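Local atomic coordinates of putative tagatose-6-phosphate ketose/aldose isomerase (Escherichia coli, PDB entry 3C3J), a protein that belongs to the SIS family of proteins, its chain carrying two SIS domains, each built round a parallel beta-sheet. Residues A[24-29]-A[162-167]. Sequence-based numbering, arbitrary orientation.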
ATOM      1  N   PRO A  24      -1.708 -26.472   7.591  1.00 13.31           N
ATOM      2  CA  PRO A  24      -1.070 -26.743   8.891  1.00 13.50           C
ATOM      3  C   PRO A  24       0.055 -27.795   8.804  1.00 13.13           C
ATOM      4  O   PRO A  24       1.151 -27.586   9.329  1.00 11.84           O
ATOM      5  CB  PRO A  24      -2.259 -27.196   9.775  1.00 14.14           C
ATOM      6  CG  PRO A  24      -3.406 -26.604   9.162  1.00 13.58           C
ATOM      7  CD  PRO A  24      -3.173 -26.580   7.702  1.00 13.35           C
ATOM      8  N   ARG A  25      -0.177 -28.860   8.051  1.00 12.05           N
ATOM      9  CA  ARG A  25       0.811 -29.903   7.906  1.00 13.52           C
ATOM     10  C   ARG A  25       2.031 -29.407   7.151  1.00 13.32           C
ATOM     11  O   ARG A  25       3.160 -29.719   7.515  1.00 12.42           O
ATOM     12  CB  ARG A  25       0.205 -31.088   7.160  1.00 13.38           C
ATOM     13  CG  ARG A  25       1.097 -32.299   7.068  1.00 14.29           C
ATOM     14  CD  ARG A  25       0.321 -33.456   6.587  1.00 14.63           C
ATOM     15  NE  ARG A  25      -0.169 -33.184   5.238  1.00 15.69           N
ATOM     16  CZ  ARG A  25      -0.963 -33.991   4.557  1.00 16.19           C
ATOM     17  NH1 ARG A  25      -1.386 -35.112   5.094  1.00 15.51           N
ATOM     18  NH2 ARG A  25      -1.333 -33.666   3.335  1.00 18.32           N
ATOM     19  N   ALA A  26       1.788 -28.635   6.095  1.00 13.35           N
ATOM     20  CA  ALA A  26       2.884 -28.072   5.289  1.00 13.39           C
ATOM     21  C   ALA A  26       3.765 -27.111   6.111  1.00 12.99           C
ATOM     22  O   ALA A  26       5.001 -27.104   5.969  1.00 13.05           O
ATOM     23  CB  ALA A  26       2.321 -27.385   4.028  1.00 13.08           C
ATOM     24  N   TRP A  27       3.141 -26.329   6.988  1.00 13.15           N
ATOM     25  CA  TRP A  27       3.875 -25.359   7.810  1.00 13.51           C
ATOM     26  C   TRP A  27       4.908 -26.061   8.681  1.00 13.40           C
ATOM     27  O   TRP A  27       6.073 -25.678   8.719  1.00 12.05           O
ATOM     28  CB  TRP A  27       2.912 -24.552   8.677  1.00 13.73           C
ATOM     29  CG  TRP A  27       1.913 -23.768   7.897  1.00 13.24           C
ATOM     30  CD1 TRP A  27       1.995 -23.431   6.569  1.00 13.62           C
ATOM     31  CD2 TRP A  27       0.707 -23.193   8.381  1.00 12.72           C
ATOM     32  NE1 TRP A  27       0.922 -22.716   6.201  1.00 13.37           N
ATOM     33  CE2 TRP A  27       0.093 -22.554   7.285  1.00 15.21           C
ATOM     34  CE3 TRP A  27       0.066 -23.172   9.626  1.00 12.94           C
ATOM     35  CZ2 TRP A  27      -1.128 -21.878   7.396  1.00 12.64           C
ATOM     36  CZ3 TRP A  27      -1.170 -22.496   9.737  1.00 12.71           C
ATOM     37  CH2 TRP A  27      -1.737 -21.858   8.639  1.00 14.14           C
ATOM     38  N   ILE A  28       4.482 -27.126   9.344  1.00 13.08           N
ATOM     39  CA  ILE A  28       5.350 -27.856  10.263  1.00 13.83           C
ATOM     40  C   ILE A  28       6.430 -28.649   9.505  1.00 13.47           C
ATOM     41  O   ILE A  28       7.562 -28.700   9.943  1.00 13.29           O
ATOM     42  CB  ILE A  28       4.515 -28.702  11.260  1.00 13.25           C
ATOM     43  CG1 ILE A  28       3.595 -27.784  12.054  1.00 14.95           C
ATOM     44  CG2 ILE A  28       5.423 -29.427  12.232  1.00 13.27           C
ATOM     45  CD1 ILE A  28       4.297 -26.525  12.602  1.00 15.23           C
ATOM     46  N   ARG A  29       6.085 -29.187   8.337  1.00 13.75           N
ATOM     47  CA  ARG A  29       7.031 -29.799   7.438  1.00 14.06           C
ATOM     48  C   ARG A  29       8.110 -28.797   7.047  1.00 13.69           C
ATOM     49  O   ARG A  29       9.293 -29.125   7.100  1.00 13.06           O
ATOM     50  CB  ARG A  29       6.324 -30.344   6.190  1.00 14.11           C
ATOM     51  CG  ARG A  29       5.839 -31.764   6.373  1.00 15.27           C
ATOM     52  CD  ARG A  29       4.819 -32.208   5.343  1.00 14.92           C
ATOM     53  NE  ARG A  29       5.212 -32.081   3.936  1.00 16.46           N
ATOM     54  CZ  ARG A  29       6.041 -32.888   3.293  1.00 14.92           C
ATOM     55  NH1 ARG A  29       6.273 -32.692   2.001  1.00 15.21           N
ATOM     56  NH2 ARG A  29       6.692 -33.858   3.927  1.00 16.12           N
ATOM     57  N   PRO A 162       8.015 -27.288   1.043  1.00 15.05           N
ATOM     58  CA  PRO A 162       7.544 -28.650   0.780  1.00 14.55           C
ATOM     59  C   PRO A 162       6.803 -28.765  -0.557  1.00 14.63           C
ATOM     60  O   PRO A 162       6.136 -27.831  -1.002  1.00 13.79           O
ATOM     61  CB  PRO A 162       6.632 -28.951   1.978  1.00 14.70           C
ATOM     62  CG  PRO A 162       7.150 -27.983   3.061  1.00 15.30           C
ATOM     63  CD  PRO A 162       7.492 -26.770   2.313  1.00 14.67           C
ATOM     64  N   ALA A 163       6.964 -29.908  -1.201  1.00 14.40           N
ATOM     65  CA  ALA A 163       6.462 -30.130  -2.554  1.00 14.51           C
ATOM     66  C   ALA A 163       4.979 -29.825  -2.723  1.00 14.32           C
ATOM     67  O   ALA A 163       4.585 -29.279  -3.748  1.00 15.11           O
ATOM     68  CB  ALA A 163       6.754 -31.543  -2.995  1.00 15.00           C
ATOM     69  N   GLU A 164       4.154 -30.156  -1.726  1.00 14.42           N
ATOM     70  CA  GLU A 164       2.711 -29.932  -1.841  1.00 15.25           C
ATOM     71  C   GLU A 164       2.319 -28.465  -1.905  1.00 14.98           C
ATOM     72  O   GLU A 164       1.190 -28.146  -2.292  1.00 16.61           O
ATOM     73  CB  GLU A 164       1.927 -30.607  -0.707  1.00 14.98           C
ATOM     74  CG  GLU A 164       2.073 -29.973   0.716  1.00 14.61           C
ATOM     75  CD  GLU A 164       3.255 -30.491   1.502  1.00 15.72           C
ATOM     76  OE1 GLU A 164       4.245 -30.912   0.874  1.00 15.92           O
ATOM     77  OE2 GLU A 164       3.177 -30.484   2.760  1.00 16.27           O
ATOM     78  N   THR A 165       3.236 -27.578  -1.546  1.00 15.15           N
ATOM     79  CA  THR A 165       2.939 -26.141  -1.551  1.00 15.66           C
ATOM     80  C   THR A 165       3.173 -25.478  -2.917  1.00 16.07           C
ATOM     81  O   THR A 165       2.957 -24.283  -3.038  1.00 15.43           O
ATOM     82  CB  THR A 165       3.723 -25.362  -0.454  1.00 15.50           C
ATOM     83  OG1 THR A 165       5.123 -25.295  -0.802  1.00 15.28           O
ATOM     84  CG2 THR A 165       3.537 -26.008   0.905  1.00 15.82           C
ATOM     85  N   HIS A 166       3.602 -26.229  -3.937  1.00 16.48           N
ATOM     86  CA  HIS A 166       3.644 -25.698  -5.301  1.00 17.88           C
ATOM     87  C   HIS A 166       2.201 -25.761  -5.804  1.00 18.07           C
ATOM     88  O   HIS A 166       1.833 -26.678  -6.542  1.00 18.09           O
ATOM     89  CB  HIS A 166       4.582 -26.502  -6.196  1.00 18.35           C
ATOM     90  CG  HIS A 166       4.834 -25.879  -7.546  1.00 18.59           C
ATOM     91  ND1 HIS A 166       5.880 -26.261  -8.354  1.00 22.62           N
ATOM     92  CD2 HIS A 166       4.201 -24.881  -8.210  1.00 23.31           C
ATOM     93  CE1 HIS A 166       5.861 -25.554  -9.473  1.00 22.84           C
ATOM     94  NE2 HIS A 166       4.848 -24.711  -9.414  1.00 23.32           N
ATOM     95  N   ASP A 167       1.392 -24.792  -5.361  1.00 17.75           N
ATOM     96  CA  ASP A 167      -0.061 -24.812  -5.548  1.00 17.70           C
ATOM     97  C   ASP A 167      -0.441 -24.917  -7.021  1.00 17.70           C
ATOM     98  O   ASP A 167       0.097 -24.176  -7.868  1.00 17.53           O
ATOM     99  CB  ASP A 167      -0.715 -23.549  -4.964  1.00 17.08           C
ATOM    100  CG  ASP A 167      -0.635 -23.465  -3.442  1.00 17.24           C
ATOM    101  OD1 ASP A 167      -0.658 -24.510  -2.738  1.00 17.23           O
ATOM    102  OD2 ASP A 167      -0.588 -22.315  -2.945  1.00 16.93           O
TER
HETATM  103  O   HOH W   1       0.741 -30.908   3.727  1.00 16.96           O
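Arg29 and Glu164 form a side-on, two-nitrogen salt bridge, one nitrogen to each carboxylate oxygen. Arg29 NE donates to Glu164 OE2 at 2.8 Å, meeting its syn lone pair, and Arg29 NH1 donates to Glu164 OE1 at 2.9 Å. The N-H...O angles, 146° and 154°, are moderately bent, and the guanidinium and carboxylate planes are nearly coplanar, so the two flat groups meet edge to edge with a slight twist. The Glu164 chain is bent at chi2 (-87°), which sets its carboxylate side-on to the NE and NH1 edge of Arg29. A water adds a second link: it accepts from Arg25 NE and donates to Glu164 OE2 at 2.7 Å, bringing a second arginine to the same oxygen. Two nearby positive groups would be expected to stabilise the ionised carboxylate.

Van der Waals contacts lie beside the charges. Ala26 CB packs 3.6 Å from Thr165 CG2. The proline ring sits against the helix carbonyl, Pro162 CG 3.7 Å from Ala26 O, and obliquely to the guanidinium, Pro162 CB 3.8 Å from Arg29 NH1.

Within 162-167, Pro162 O accepts two bonds, from Thr165 N at 3.0 Å and from Thr165 OG1 at 2.7 Å, closing the short 3-10 turn and fixing the rotation of Thr165, whose CG2 then meets Ala26.

The contact thus fastens helix 23-49 to a loop of the first SIS domain, the one joining strand 159-160, outermost within this chain in the first parallel sheet, to helix 174-187. Thr178 of that last helix touches both Ala26 and Thr165, while helix 198-210 packs against Pro24, Trp27 and Ile28.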